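Local atomic coordinates of suppressor protein MPT5 (Saccharomyces cerevisiae, PDB entry 5BZ1), a protein that binds the 3'-untranslated regions of target mRNAs through its Pumilio-repeat domain and regulates them after transcription, including repression of HO expression. Residues K68-L73 with L102-D107; F61-V66 with N95-R100; K262-I267 with N292-I297; L322-L325 with K329-S332. All coordinates share one frame; numbering follows the deposited sequence.

Interaction 1 (K68-L73 with L102-D107); sequences KLCDYL and LQKIID. With nucleotides of chain B.
The side chains of Asp-71 and Lys-104 cross at about a right angle, and the lysine ends its path at the carboxylate. OD2 of Asp-71 lies 3.2 Å from NZ of Lys-104. OD1 of Asp-71 is slightly farther from that NZ, at 3.4 Å, so the ammonium faces both oxygens in a salt bridge whose individual hydrogen bonds are weak. Lys-104 starts with CG opposite its own N (chi1 -174°), then bends at chi2 and again at chi4. The first torsion lays CG against Cys-70, 3.9 Å from its CB; the later bends carry NZ to the aspartate and to the carbonyl oxygen of Gln-67, its stronger partner. Cutting Lys-104 back to alanine is likely to leave the Asp-71 carboxylate without this countercharge and uncover part of Cys-70. On the buried side, SG of Cys-70 rests 3.7 Å from CG1 of Ile-105. Away from this interface, Gln-103 NE2 donates a nearly straight bond (165°) to O4 of U7 of chain B, tying helix 98-107 to the RNA. The contact joins the C-terminal side of helix 62-69, in Pumilio 2, to helix 98-107, in Pumilio 3; Leu-69 packs on helix 38-49, while Leu-102 and Ile-106 reach helix 141-151.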
# COMPACT_ATOMS: atom_id res chain seq x y z
N LYS A 68 -8.54 15.30 -23.43
CA LYS A 68 -8.38 16.72 -23.71
C LYS A 68 -9.67 17.45 -23.37
O LYS A 68 -9.66 18.51 -22.73
CB LYS A 68 -8.04 16.95 -25.19
CG LYS A 68 -7.33 18.28 -25.44
CD LYS A 68 -6.01 18.31 -24.67
CE LYS A 68 -5.38 19.68 -24.72
NZ LYS A 68 -3.94 19.61 -24.37
N LEU A 69 -10.79 16.86 -23.79
CA LEU A 69 -12.12 17.41 -23.54
C LEU A 69 -12.35 17.67 -22.05
O LEU A 69 -13.01 18.65 -21.68
CB LEU A 69 -13.16 16.44 -24.09
CG LEU A 69 -14.32 16.95 -24.94
CD1 LEU A 69 -13.99 18.28 -25.61
CD2 LEU A 69 -14.68 15.90 -25.99
N CYS A 70 -11.80 16.81 -21.19
CA CYS A 70 -11.93 16.97 -19.74
C CYS A 70 -11.39 18.31 -19.22
O CYS A 70 -11.79 18.77 -18.15
CB CYS A 70 -11.23 15.82 -19.00
SG CYS A 70 -12.12 14.26 -19.08
N ASP A 71 -10.50 18.93 -19.99
CA ASP A 71 -9.93 20.22 -19.59
C ASP A 71 -10.81 21.40 -20.00
O ASP A 71 -10.54 22.53 -19.61
CB ASP A 71 -8.53 20.39 -20.20
CG ASP A 71 -7.49 19.50 -19.53
OD1 ASP A 71 -7.66 19.17 -18.34
OD2 ASP A 71 -6.49 19.15 -20.20
N TYR A 72 -11.88 21.13 -20.75
CA TYR A 72 -12.68 22.20 -21.34
C TYR A 72 -14.19 22.08 -21.10
O TYR A 72 -14.92 23.08 -21.19
CB TYR A 72 -12.40 22.32 -22.84
CG TYR A 72 -10.96 22.59 -23.18
CD1 TYR A 72 -10.46 23.89 -23.18
CD2 TYR A 72 -10.09 21.56 -23.50
CE1 TYR A 72 -9.14 24.15 -23.49
CE2 TYR A 72 -8.76 21.82 -23.81
CZ TYR A 72 -8.30 23.11 -23.80
OH TYR A 72 -6.99 23.37 -24.11
N LEU A 73 -14.67 20.87 -20.80
CA LEU A 73 -16.10 20.62 -20.61
C LEU A 73 -16.70 21.47 -19.48
O LEU A 73 -16.06 21.70 -18.46
CB LEU A 73 -16.36 19.14 -20.31
CG LEU A 73 -16.12 18.11 -21.42
CD1 LEU A 73 -16.44 16.70 -20.93
CD2 LEU A 73 -16.94 18.44 -22.65
N LEU A 102 -10.37 7.23 -17.95
CA LEU A 102 -11.05 7.27 -16.65
C LEU A 102 -10.21 7.96 -15.57
O LEU A 102 -10.76 8.69 -14.74
CB LEU A 102 -11.46 5.86 -16.22
CG LEU A 102 -12.37 5.77 -14.99
CD1 LEU A 102 -13.51 6.75 -15.14
CD2 LEU A 102 -12.91 4.36 -14.82
N GLN A 103 -8.90 7.75 -15.60
CA GLN A 103 -8.00 8.44 -14.68
C GLN A 103 -8.13 9.95 -14.85
O GLN A 103 -8.17 10.69 -13.86
CB GLN A 103 -6.55 8.02 -14.92
CG GLN A 103 -6.17 6.63 -14.43
CD GLN A 103 -4.81 6.19 -14.93
OE1 GLN A 103 -3.80 6.86 -14.68
NE2 GLN A 103 -4.77 5.08 -15.66
N LYS A 104 -8.18 10.40 -16.10
CA LYS A 104 -8.31 11.83 -16.39
C LYS A 104 -9.66 12.37 -15.93
O LYS A 104 -9.74 13.46 -15.36
CB LYS A 104 -8.12 12.09 -17.89
CG LYS A 104 -8.10 13.57 -18.26
CD LYS A 104 -7.01 14.31 -17.50
CE LYS A 104 -7.02 15.81 -17.80
NZ LYS A 104 -6.55 16.12 -19.18
N ILE A 105 -10.71 11.60 -16.17
CA ILE A 105 -12.06 11.98 -15.76
C ILE A 105 -12.14 12.16 -14.24
O ILE A 105 -12.62 13.19 -13.76
CB ILE A 105 -13.11 10.96 -16.24
CG1 ILE A 105 -13.25 11.02 -17.76
CG2 ILE A 105 -14.45 11.20 -15.57
CD1 ILE A 105 -14.14 9.94 -18.35
N ILE A 106 -11.68 11.16 -13.50
CA ILE A 106 -11.61 11.23 -12.05
C ILE A 106 -10.78 12.44 -11.60
O ILE A 106 -11.15 13.15 -10.67
CB ILE A 106 -11.00 9.94 -11.44
CG1 ILE A 106 -11.94 8.76 -11.66
CG2 ILE A 106 -10.71 10.12 -9.95
CD1 ILE A 106 -11.28 7.41 -11.45
N ASP A 107 -9.66 12.66 -12.29
CA ASP A 107 -8.73 13.71 -11.91
C ASP A 107 -9.31 15.11 -12.08
O ASP A 107 -8.83 16.07 -11.46
CB ASP A 107 -7.44 13.59 -12.73
CG ASP A 107 -6.27 14.32 -12.10
OD1 ASP A 107 -6.02 14.11 -10.89
OD2 ASP A 107 -5.60 15.10 -12.81
P U B 7 4.15 -1.77 -17.69
OP1 U B 7 3.22 -2.61 -18.51
OP2 U B 7 5.61 -2.00 -17.81
O5' U B 7 3.83 -0.24 -17.99
C5' U B 7 4.15 0.35 -19.25
C4' U B 7 4.34 1.85 -19.16
O4' U B 7 3.04 2.51 -19.19
C3' U B 7 5.03 2.35 -17.89
O3' U B 7 5.82 3.50 -18.20
C2' U B 7 3.85 2.76 -17.01
O2' U B 7 4.17 3.70 -16.00
C1' U B 7 2.90 3.34 -18.06
N1 U B 7 1.49 3.37 -17.66
C2 U B 7 0.96 4.60 -17.28
O2 U B 7 1.63 5.62 -17.24
N3 U B 7 -0.36 4.60 -16.93
C4 U B 7 -1.21 3.51 -16.93
O4 U B 7 -2.39 3.66 -16.59
C5 U B 7 -0.60 2.27 -17.35
C6 U B 7 0.70 2.25 -17.70

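Interaction 2 (F61-V66 with N95-R100); sequences FGNYLV and NQYGTR. With nucleotides of chain B.
Asn-63 and Tyr-97 bring the backbones closest, their CA atoms 6.2 Å apart, where helix 62-69 faces the turn that opens helix 98-107. That turn is fixed by OD1 of Asn-95, a capping acceptor for the N-H groups of Tyr-97 and Gly-98. Across the contact, ND2 of Asn-63 approaches CD1 of Tyr-97 obliquely at 3.7 Å. With CG held between its own N and carbonyl carbon (chi1 85°), Asn-63 presents its amide to U9 of chain B: N3 of U9 donates to OD1 of Asn-63 (2.7 Å), and ND2 of Asn-63 donates to O2 of U9 (2.9 Å). The carbonyl oxygen of Asp-59 also accepts from this ND2. Tyr-64 is sandwiched, with U9 over one face, offset toward the rim, and the A10 base over the centre of the other. With an alanine in place of Tyr-64, the U9 and A10 bases would probably lose the ring that separates them, and A10 its stacking surface. The guanidinium of Arg-100 lies between U9 and U7, while its NH2 meets U9 OP2 in plane at 3.0 Å. The paired acceptor and donor facing N3 and O2 are consistent with uracil reading, as in other PUF proteins.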
# COMPACT_ATOMS: atom_id res chain seq x y z
N PHE A 61 -7.27 6.32 -30.36
CA PHE A 61 -7.10 7.74 -30.61
C PHE A 61 -8.19 8.56 -29.93
O PHE A 61 -7.93 9.67 -29.45
CB PHE A 61 -7.05 8.01 -32.12
CG PHE A 61 -5.98 7.24 -32.84
CD1 PHE A 61 -4.63 7.51 -32.59
CD2 PHE A 61 -6.30 6.24 -33.74
CE1 PHE A 61 -3.64 6.79 -33.24
CE2 PHE A 61 -5.31 5.52 -34.40
CZ PHE A 61 -3.98 5.80 -34.14
N GLY A 62 -9.40 8.01 -29.87
CA GLY A 62 -10.51 8.66 -29.18
C GLY A 62 -10.23 8.97 -27.71
O GLY A 62 -10.72 9.98 -27.18
N ASN A 63 -9.45 8.13 -27.05
CA ASN A 63 -9.14 8.33 -25.64
C ASN A 63 -8.36 9.62 -25.41
O ASN A 63 -8.50 10.26 -24.36
CB ASN A 63 -8.40 7.12 -25.05
CG ASN A 63 -6.90 7.16 -25.29
OD1 ASN A 63 -6.14 7.76 -24.51
ND2 ASN A 63 -6.45 6.49 -26.34
N TYR A 64 -7.54 10.01 -26.38
CA TYR A 64 -6.81 11.27 -26.31
C TYR A 64 -7.76 12.47 -26.39
O TYR A 64 -7.56 13.48 -25.71
CB TYR A 64 -5.74 11.35 -27.40
CG TYR A 64 -4.54 10.46 -27.17
CD1 TYR A 64 -3.57 10.81 -26.23
CD2 TYR A 64 -4.36 9.29 -27.89
CE1 TYR A 64 -2.47 10.00 -26.01
CE2 TYR A 64 -3.25 8.48 -27.68
CZ TYR A 64 -2.31 8.84 -26.74
OH TYR A 64 -1.22 8.04 -26.53
N LEU A 65 -8.78 12.37 -27.24
CA LEU A 65 -9.76 13.44 -27.37
C LEU A 65 -10.58 13.59 -26.09
O LEU A 65 -10.77 14.71 -25.59
CB LEU A 65 -10.70 13.21 -28.56
CG LEU A 65 -11.74 14.31 -28.74
CD1 LEU A 65 -11.06 15.65 -28.95
CD2 LEU A 65 -12.69 14.02 -29.90
N VAL A 66 -11.06 12.47 -25.56
CA VAL A 66 -11.85 12.48 -24.32
C VAL A 66 -11.07 13.14 -23.18
O VAL A 66 -11.61 13.97 -22.45
CB VAL A 66 -12.27 11.05 -23.92
CG1 VAL A 66 -12.92 11.06 -22.54
CG2 VAL A 66 -13.23 10.47 -24.95
N ASN A 95 -9.29 -1.71 -19.53
CA ASN A 95 -8.89 -1.40 -20.90
C ASN A 95 -7.64 -0.53 -20.92
O ASN A 95 -7.52 0.41 -20.12
CB ASN A 95 -10.03 -0.70 -21.64
CG ASN A 95 -9.79 -0.62 -23.13
OD1 ASN A 95 -9.29 0.38 -23.65
ND2 ASN A 95 -10.16 -1.69 -23.84
N GLN A 96 -6.71 -0.83 -21.83
CA GLN A 96 -5.44 -0.12 -21.87
C GLN A 96 -5.62 1.35 -22.26
O GLN A 96 -4.82 2.20 -21.88
CB GLN A 96 -4.46 -0.81 -22.83
CG GLN A 96 -4.87 -0.77 -24.30
CD GLN A 96 -3.82 -1.36 -25.22
OE1 GLN A 96 -2.64 -1.03 -25.12
NE2 GLN A 96 -4.24 -2.24 -26.12
N TYR A 97 -6.68 1.63 -23.01
CA TYR A 97 -7.01 2.99 -23.40
C TYR A 97 -8.03 3.57 -22.41
O TYR A 97 -7.94 4.74 -22.03
CB TYR A 97 -7.55 3.02 -24.83
CG TYR A 97 -6.61 2.39 -25.83
CD1 TYR A 97 -5.35 2.92 -26.05
CD2 TYR A 97 -6.97 1.25 -26.54
CE1 TYR A 97 -4.48 2.35 -26.95
CE2 TYR A 97 -6.11 0.67 -27.44
CZ TYR A 97 -4.86 1.23 -27.64
OH TYR A 97 -3.99 0.66 -28.54
N GLY A 98 -8.98 2.74 -22.00
CA GLY A 98 -10.01 3.15 -21.07
C GLY A 98 -9.48 3.67 -19.75
O GLY A 98 -9.97 4.68 -19.23
N THR A 99 -8.46 3.00 -19.21
CA THR A 99 -7.89 3.40 -17.93
C THR A 99 -7.31 4.82 -17.98
O THR A 99 -7.40 5.55 -17.00
CB THR A 99 -6.82 2.39 -17.43
OG1 THR A 99 -6.41 2.74 -16.10
CG2 THR A 99 -5.60 2.36 -18.34
N ARG A 100 -6.75 5.21 -19.12
CA ARG A 100 -6.19 6.55 -19.28
C ARG A 100 -7.31 7.59 -19.28
O ARG A 100 -7.21 8.64 -18.64
CB ARG A 100 -5.38 6.66 -20.57
CG ARG A 100 -4.31 5.58 -20.76
CD ARG A 100 -3.20 5.67 -19.72
NE ARG A 100 -2.11 4.74 -20.01
CZ ARG A 100 -0.84 5.09 -20.22
NH1 ARG A 100 -0.49 6.37 -20.14
NH2 ARG A 100 0.07 4.17 -20.48
P U B 9 2.88 6.06 -22.67
OP1 U B 9 2.50 7.48 -22.46
OP2 U B 9 2.68 5.07 -21.59
O5' U B 9 2.10 5.54 -23.96
C5' U B 9 2.15 4.19 -24.38
C4' U B 9 0.98 3.86 -25.26
O4' U B 9 -0.24 3.95 -24.48
C3' U B 9 0.76 4.82 -26.42
O3' U B 9 1.54 4.48 -27.55
C2' U B 9 -0.74 4.74 -26.67
O2' U B 9 -1.07 3.62 -27.48
C1' U B 9 -1.28 4.49 -25.26
N1 U B 9 -1.78 5.71 -24.59
C2 U B 9 -3.06 6.15 -24.89
O2 U B 9 -3.78 5.58 -25.70
N3 U B 9 -3.47 7.28 -24.23
C4 U B 9 -2.74 8.00 -23.31
O4 U B 9 -3.25 9.01 -22.80
C5 U B 9 -1.43 7.49 -23.04
C6 U B 9 -1.00 6.38 -23.67
P A B 10 2.37 5.61 -28.35
OP1 A B 10 3.35 4.92 -29.23
OP2 A B 10 2.84 6.61 -27.37
O5' A B 10 1.27 6.28 -29.29
C5' A B 10 0.35 5.48 -30.02
C4' A B 10 -0.24 6.22 -31.18
O4' A B 10 -1.07 7.32 -30.69
C3' A B 10 0.77 6.84 -32.15
O3' A B 10 0.25 6.77 -33.48
C2' A B 10 0.81 8.30 -31.70
O2' A B 10 1.23 9.21 -32.69
C1' A B 10 -0.64 8.53 -31.29
N9 A B 10 -0.85 9.63 -30.35
C8 A B 10 -0.07 10.02 -29.29
N7 A B 10 -0.54 11.07 -28.65
C5 A B 10 -1.71 11.39 -29.33
C6 A B 10 -2.68 12.40 -29.15
N6 A B 10 -2.63 13.32 -28.18
N1 A B 10 -3.72 12.44 -30.02
C2 A B 10 -3.78 11.52 -30.99
N3 A B 10 -2.94 10.52 -31.26
C4 A B 10 -1.91 10.51 -30.38
P U B 7 4.15 -1.77 -17.69
OP1 U B 7 3.22 -2.61 -18.51
OP2 U B 7 5.61 -2.00 -17.81
O5' U B 7 3.83 -0.24 -17.99
C5' U B 7 4.15 0.35 -19.25
C4' U B 7 4.34 1.85 -19.16
O4' U B 7 3.04 2.51 -19.19
C3' U B 7 5.03 2.35 -17.89
O3' U B 7 5.82 3.50 -18.20
C2' U B 7 3.85 2.76 -17.01
O2' U B 7 4.17 3.70 -16.00
C1' U B 7 2.90 3.34 -18.06
N1 U B 7 1.49 3.37 -17.66
C2 U B 7 0.96 4.60 -17.28
O2 U B 7 1.63 5.62 -17.24
N3 U B 7 -0.36 4.60 -16.93
C4 U B 7 -1.21 3.51 -16.93
O4 U B 7 -2.39 3.66 -16.59
C5 U B 7 -0.60 2.27 -17.35
C6 U B 7 0.70 2.25 -17.70

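Interaction 3 (K262-I267 with N292-I297); sequences KKLFRI and NASMNI
Leu-264 and Ile-267 meet Ser-294 and Ile-297 because of how each branch leaves its helix. In Leu-264, CG stands opposite the carbonyl carbon (chi1 -70°) and sends its two methyl groups to different targets. In Ile-297 it is CG2 that lies opposite the backbone N, and this branch takes the touch from Leu-264. CD1 of Leu-264 comes to 3.7 Å from CG2 of Ile-297, the two side chains crossing at about a right angle. CD2 of Leu-264 instead settles on Ser-294, 3.8 Å from its CB and equally near its CA, so the leucine touches the backbone of the facing helix as well as its side chains. The small serine permits this: the CA atoms of Leu-264 and Ser-294 are only 5.6 Å apart. Ile-267 approaches the same serine one turn later, its CG2 lying 3.6 Å from OG of Ser-294. That contact is packing, and the hydroxyl is satisfied within its own helix by a hydrogen bond with the carbonyl oxygen of Val-290. Leu-233 of helix 229-240 touches both Ile-267 and Ser-294, and Phe-237 of that helix touches Ile-297, so a third helix closes over this apolar cluster. The short helical segments approach to 9.4 Å between axes and are steeply crossed, with a signed crossing angle of -129°. The contact is plain helix-helix packing within the all-helical Pumilio-repeat solenoid, helix 253-273 of Pumilio 7 against helix 288-307.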
# COMPACT_ATOMS: atom_id res chain seq x y z
N LYS A 262 12.92 -3.96 16.10
CA LYS A 262 13.29 -2.55 16.08
C LYS A 262 12.16 -1.67 16.62
O LYS A 262 12.41 -0.67 17.29
CB LYS A 262 13.67 -2.10 14.67
CG LYS A 262 15.01 -2.65 14.17
CD LYS A 262 15.38 -2.03 12.82
CE LYS A 262 15.69 -3.10 11.79
NZ LYS A 262 15.99 -2.52 10.44
N LYS A 263 10.92 -2.05 16.32
CA LYS A 263 9.76 -1.30 16.79
C LYS A 263 9.65 -1.37 18.32
O LYS A 263 9.35 -0.37 18.97
CB LYS A 263 8.48 -1.84 16.15
CG LYS A 263 7.25 -1.02 16.50
CD LYS A 263 6.00 -1.55 15.82
CE LYS A 263 4.80 -0.71 16.20
NZ LYS A 263 4.96 0.72 15.80
N LEU A 264 9.90 -2.56 18.87
CA LEU A 264 9.90 -2.75 20.32
C LEU A 264 10.94 -1.87 20.99
O LEU A 264 10.66 -1.19 21.98
CB LEU A 264 10.15 -4.22 20.66
CG LEU A 264 9.05 -5.23 20.34
CD1 LEU A 264 9.52 -6.64 20.65
CD2 LEU A 264 7.79 -4.92 21.13
N PHE A 265 12.16 -1.89 20.44
CA PHE A 265 13.25 -1.07 20.95
C PHE A 265 12.91 0.41 20.92
O PHE A 265 13.12 1.13 21.90
CB PHE A 265 14.51 -1.32 20.12
CG PHE A 265 15.28 -2.56 20.52
CD1 PHE A 265 15.43 -2.90 21.85
CD2 PHE A 265 15.86 -3.37 19.55
CE1 PHE A 265 16.15 -4.04 22.22
CE2 PHE A 265 16.57 -4.50 19.90
CZ PHE A 265 16.72 -4.84 21.24
N ARG A 266 12.37 0.87 19.79
CA ARG A 266 12.08 2.29 19.61
C ARG A 266 11.01 2.81 20.58
O ARG A 266 11.11 3.92 21.09
CB ARG A 266 11.67 2.58 18.16
CG ARG A 266 11.60 4.06 17.84
CD ARG A 266 11.47 4.31 16.35
NE ARG A 266 11.86 5.67 16.00
CZ ARG A 266 11.82 6.17 14.76
NH1 ARG A 266 11.39 5.42 13.76
NH2 ARG A 266 12.20 7.42 14.53
N ILE A 267 9.99 1.99 20.81
CA ILE A 267 8.92 2.34 21.75
C ILE A 267 9.46 2.50 23.17
O ILE A 267 9.19 3.49 23.84
CB ILE A 267 7.79 1.30 21.73
CG1 ILE A 267 6.92 1.48 20.49
CG2 ILE A 267 6.93 1.42 22.97
CD1 ILE A 267 5.85 0.42 20.32
N ASN A 292 4.14 -0.96 28.33
CA ASN A 292 4.12 -2.13 29.20
C ASN A 292 4.11 -3.43 28.40
O ASN A 292 4.78 -4.40 28.74
CB ASN A 292 2.89 -2.11 30.11
CG ASN A 292 2.54 -0.72 30.60
OD1 ASN A 292 3.41 0.10 30.88
ND2 ASN A 292 1.24 -0.44 30.70
N ALA A 293 3.31 -3.44 27.33
CA ALA A 293 3.20 -4.60 26.46
C ALA A 293 4.53 -4.90 25.77
O ALA A 293 4.96 -6.05 25.72
CB ALA A 293 2.10 -4.38 25.43
N SER A 294 5.16 -3.85 25.24
CA SER A 294 6.42 -3.99 24.52
C SER A 294 7.53 -4.60 25.37
O SER A 294 8.33 -5.39 24.89
CB SER A 294 6.87 -2.63 23.98
OG SER A 294 5.86 -2.03 23.19
N MET A 295 7.56 -4.22 26.65
CA MET A 295 8.59 -4.69 27.56
C MET A 295 8.56 -6.21 27.76
O MET A 295 9.59 -6.88 27.67
CB MET A 295 8.50 -3.96 28.91
CG MET A 295 9.03 -2.53 28.88
SD MET A 295 8.74 -1.58 30.38
CE MET A 295 8.21 -2.86 31.52
N ASN A 296 7.37 -6.75 28.01
CA ASN A 296 7.20 -8.19 28.21
C ASN A 296 7.52 -9.01 26.96
O ASN A 296 8.09 -10.10 27.04
CB ASN A 296 5.79 -8.50 28.70
CG ASN A 296 5.48 -7.87 30.05
OD1 ASN A 296 4.64 -6.98 30.15
ND2 ASN A 296 6.15 -8.35 31.09
N ILE A 297 7.15 -8.48 25.80
CA ILE A 297 7.38 -9.15 24.52
C ILE A 297 8.87 -9.17 24.18
O ILE A 297 9.38 -10.17 23.67
CB ILE A 297 6.60 -8.46 23.38
CG1 ILE A 297 5.09 -8.61 23.60
CG2 ILE A 297 6.99 -9.04 22.02
CD1 ILE A 297 4.24 -7.87 22.60

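Interaction 4 (L322-L325 with K329-S332); sequences LQTL and KNYS. With nucleotides of chain B.
The ring of Tyr-331 meets the carbonyl of Leu-325 obliquely, with CE2 of the tyrosine 3.4 Å from O of the leucine. Two other aromatic rings contact it: Phe-361 packs edge-to-face with it, and Phe-265 meets it with the two planes inclined. The amide of Asn-330 is the second flat group. Its ND2 donates to O of Thr-324 over 2.9 Å, and that oxygen sits close to the amide plane, only 7° out of it. Seen from the acceptor, the donor lies in the carbonyl plane, on a lone pair, although the bond is bent at the hydrogen (137°). CG2 of Thr-324 touches the same ND2 more loosely, at 4.0 Å. Tyr-331 adopts the first torsion in which CG falls between the backbone N and the carbonyl carbon (chi1 60°); this turns the ring back toward the helix, and OH bonds to the carbonyl oxygen of Leu-326. Together Asn-330 and Tyr-331 bond two carbonyls, of Thr-324 and Leu-326, and pack a ring carbon against that of Leu-325, holding the following chain folded against helix 318-326. A third amide, that of Gln-323, serves the RNA: its NE2 donates to O4 of U1 of chain B at 2.9 Å, while OE1 accepts from Lys-391. Among its neighbours, helix 318-326 in Pumilio 8 has Thr-324 bonded to Glu-258 of helix 253-273; Leu-325 is packed against helices 253-273, 288-307 and 354-375, and Tyr-331 also touches Tyr-395 of helix 385-398.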
# COMPACT_ATOMS: atom_id res chain seq x y z
N LEU A 322 19.06 -11.97 14.63
CA LEU A 322 19.91 -12.07 15.82
C LEU A 322 20.75 -10.81 15.99
O LEU A 322 20.80 -10.23 17.07
CB LEU A 322 20.81 -13.29 15.75
CG LEU A 322 21.83 -13.44 16.88
CD1 LEU A 322 21.13 -13.64 18.22
CD2 LEU A 322 22.79 -14.59 16.62
N GLN A 323 21.41 -10.39 14.91
CA GLN A 323 22.24 -9.19 14.92
C GLN A 323 21.45 -7.93 15.28
O GLN A 323 21.95 -7.04 15.97
CB GLN A 323 22.94 -9.00 13.57
CG GLN A 323 24.11 -9.94 13.33
CD GLN A 323 24.83 -9.65 12.03
OE1 GLN A 323 25.43 -8.59 11.86
NE2 GLN A 323 24.77 -10.59 11.09
N THR A 324 20.21 -7.86 14.81
CA THR A 324 19.34 -6.73 15.12
C THR A 324 19.04 -6.68 16.63
O THR A 324 19.05 -5.60 17.23
CB THR A 324 18.03 -6.78 14.32
OG1 THR A 324 18.32 -6.50 12.94
CG2 THR A 324 17.02 -5.77 14.84
N LEU A 325 18.79 -7.84 17.22
CA LEU A 325 18.50 -7.92 18.65
C LEU A 325 19.75 -7.61 19.49
O LEU A 325 19.64 -7.10 20.61
CB LEU A 325 17.95 -9.30 19.01
CG LEU A 325 17.45 -9.49 20.44
CD1 LEU A 325 16.19 -8.67 20.67
CD2 LEU A 325 17.19 -10.96 20.76
N LYS A 329 23.24 -0.25 19.53
CA LYS A 329 22.73 1.01 18.99
C LYS A 329 21.23 1.13 19.19
O LYS A 329 20.69 2.23 19.35
CB LYS A 329 23.06 1.13 17.50
CG LYS A 329 24.46 1.63 17.21
CD LYS A 329 24.83 1.42 15.75
CE LYS A 329 26.30 1.69 15.51
NZ LYS A 329 26.72 1.32 14.13
N ASN A 330 20.55 -0.02 19.19
CA ASN A 330 19.10 -0.06 19.31
C ASN A 330 18.59 0.09 20.74
O ASN A 330 17.43 0.44 20.95
CB ASN A 330 18.56 -1.35 18.71
CG ASN A 330 18.83 -1.47 17.22
OD1 ASN A 330 18.99 -0.46 16.53
ND2 ASN A 330 18.87 -2.70 16.72
N TYR A 331 19.45 -0.17 21.73
CA TYR A 331 18.99 -0.26 23.12
C TYR A 331 19.92 0.32 24.18
O TYR A 331 19.76 0.02 25.37
CB TYR A 331 18.64 -1.71 23.47
CG TYR A 331 19.80 -2.68 23.34
CD1 TYR A 331 20.77 -2.78 24.32
CD2 TYR A 331 19.91 -3.52 22.23
CE1 TYR A 331 21.82 -3.66 24.21
CE2 TYR A 331 20.95 -4.41 22.12
CZ TYR A 331 21.90 -4.48 23.11
OH TYR A 331 22.95 -5.36 23.00
N SER A 332 20.88 1.15 23.78
CA SER A 332 21.84 1.71 24.74
C SER A 332 21.22 2.49 25.92
O SER A 332 21.72 2.39 27.04
CB SER A 332 22.95 2.51 24.04
OG SER A 332 22.59 3.86 23.84
O5' U B 1 27.55 -10.37 2.01
C5' U B 1 27.63 -11.64 1.38
C4' U B 1 26.51 -12.54 1.83
O4' U B 1 26.73 -12.96 3.20
C3' U B 1 25.12 -11.93 1.84
O3' U B 1 24.52 -11.91 0.56
C2' U B 1 24.38 -12.79 2.86
O2' U B 1 23.94 -14.01 2.27
C1' U B 1 25.49 -13.12 3.86
N1 U B 1 25.46 -12.22 5.04
C2 U B 1 24.69 -12.62 6.12
O2 U B 1 24.04 -13.66 6.12
N3 U B 1 24.69 -11.77 7.20
C4 U B 1 25.37 -10.57 7.30
O4 U B 1 25.27 -9.92 8.34
C5 U B 1 26.16 -10.23 6.15
C6 U B 1 26.18 -11.04 5.08

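Interactions 1 and 2 share helices 62-69 and 98-107; their centres are about 11 Å apart and their segments alternate along the chain, so the same helices are joined twice, interaction 2 nearer their N-terminal parts, interaction 1 farther along, both with RNA contacts. Interactions 3 and 4 follow later, about 12 Å apart by centres, and they touch: Phe-265 CD2 lies 3.5 Å from Asn-330 CB, and Lys-262 CG is 3.8 Å from Thr-324 CG2. Between interactions 1 and 4 the centres are about 52 Å apart, on opposite sides of the chain's centre. The Pumilio solenoid thus contacts one RNA strand at both distant parts, U9 and A10 at interaction 2, U1 at interaction 4.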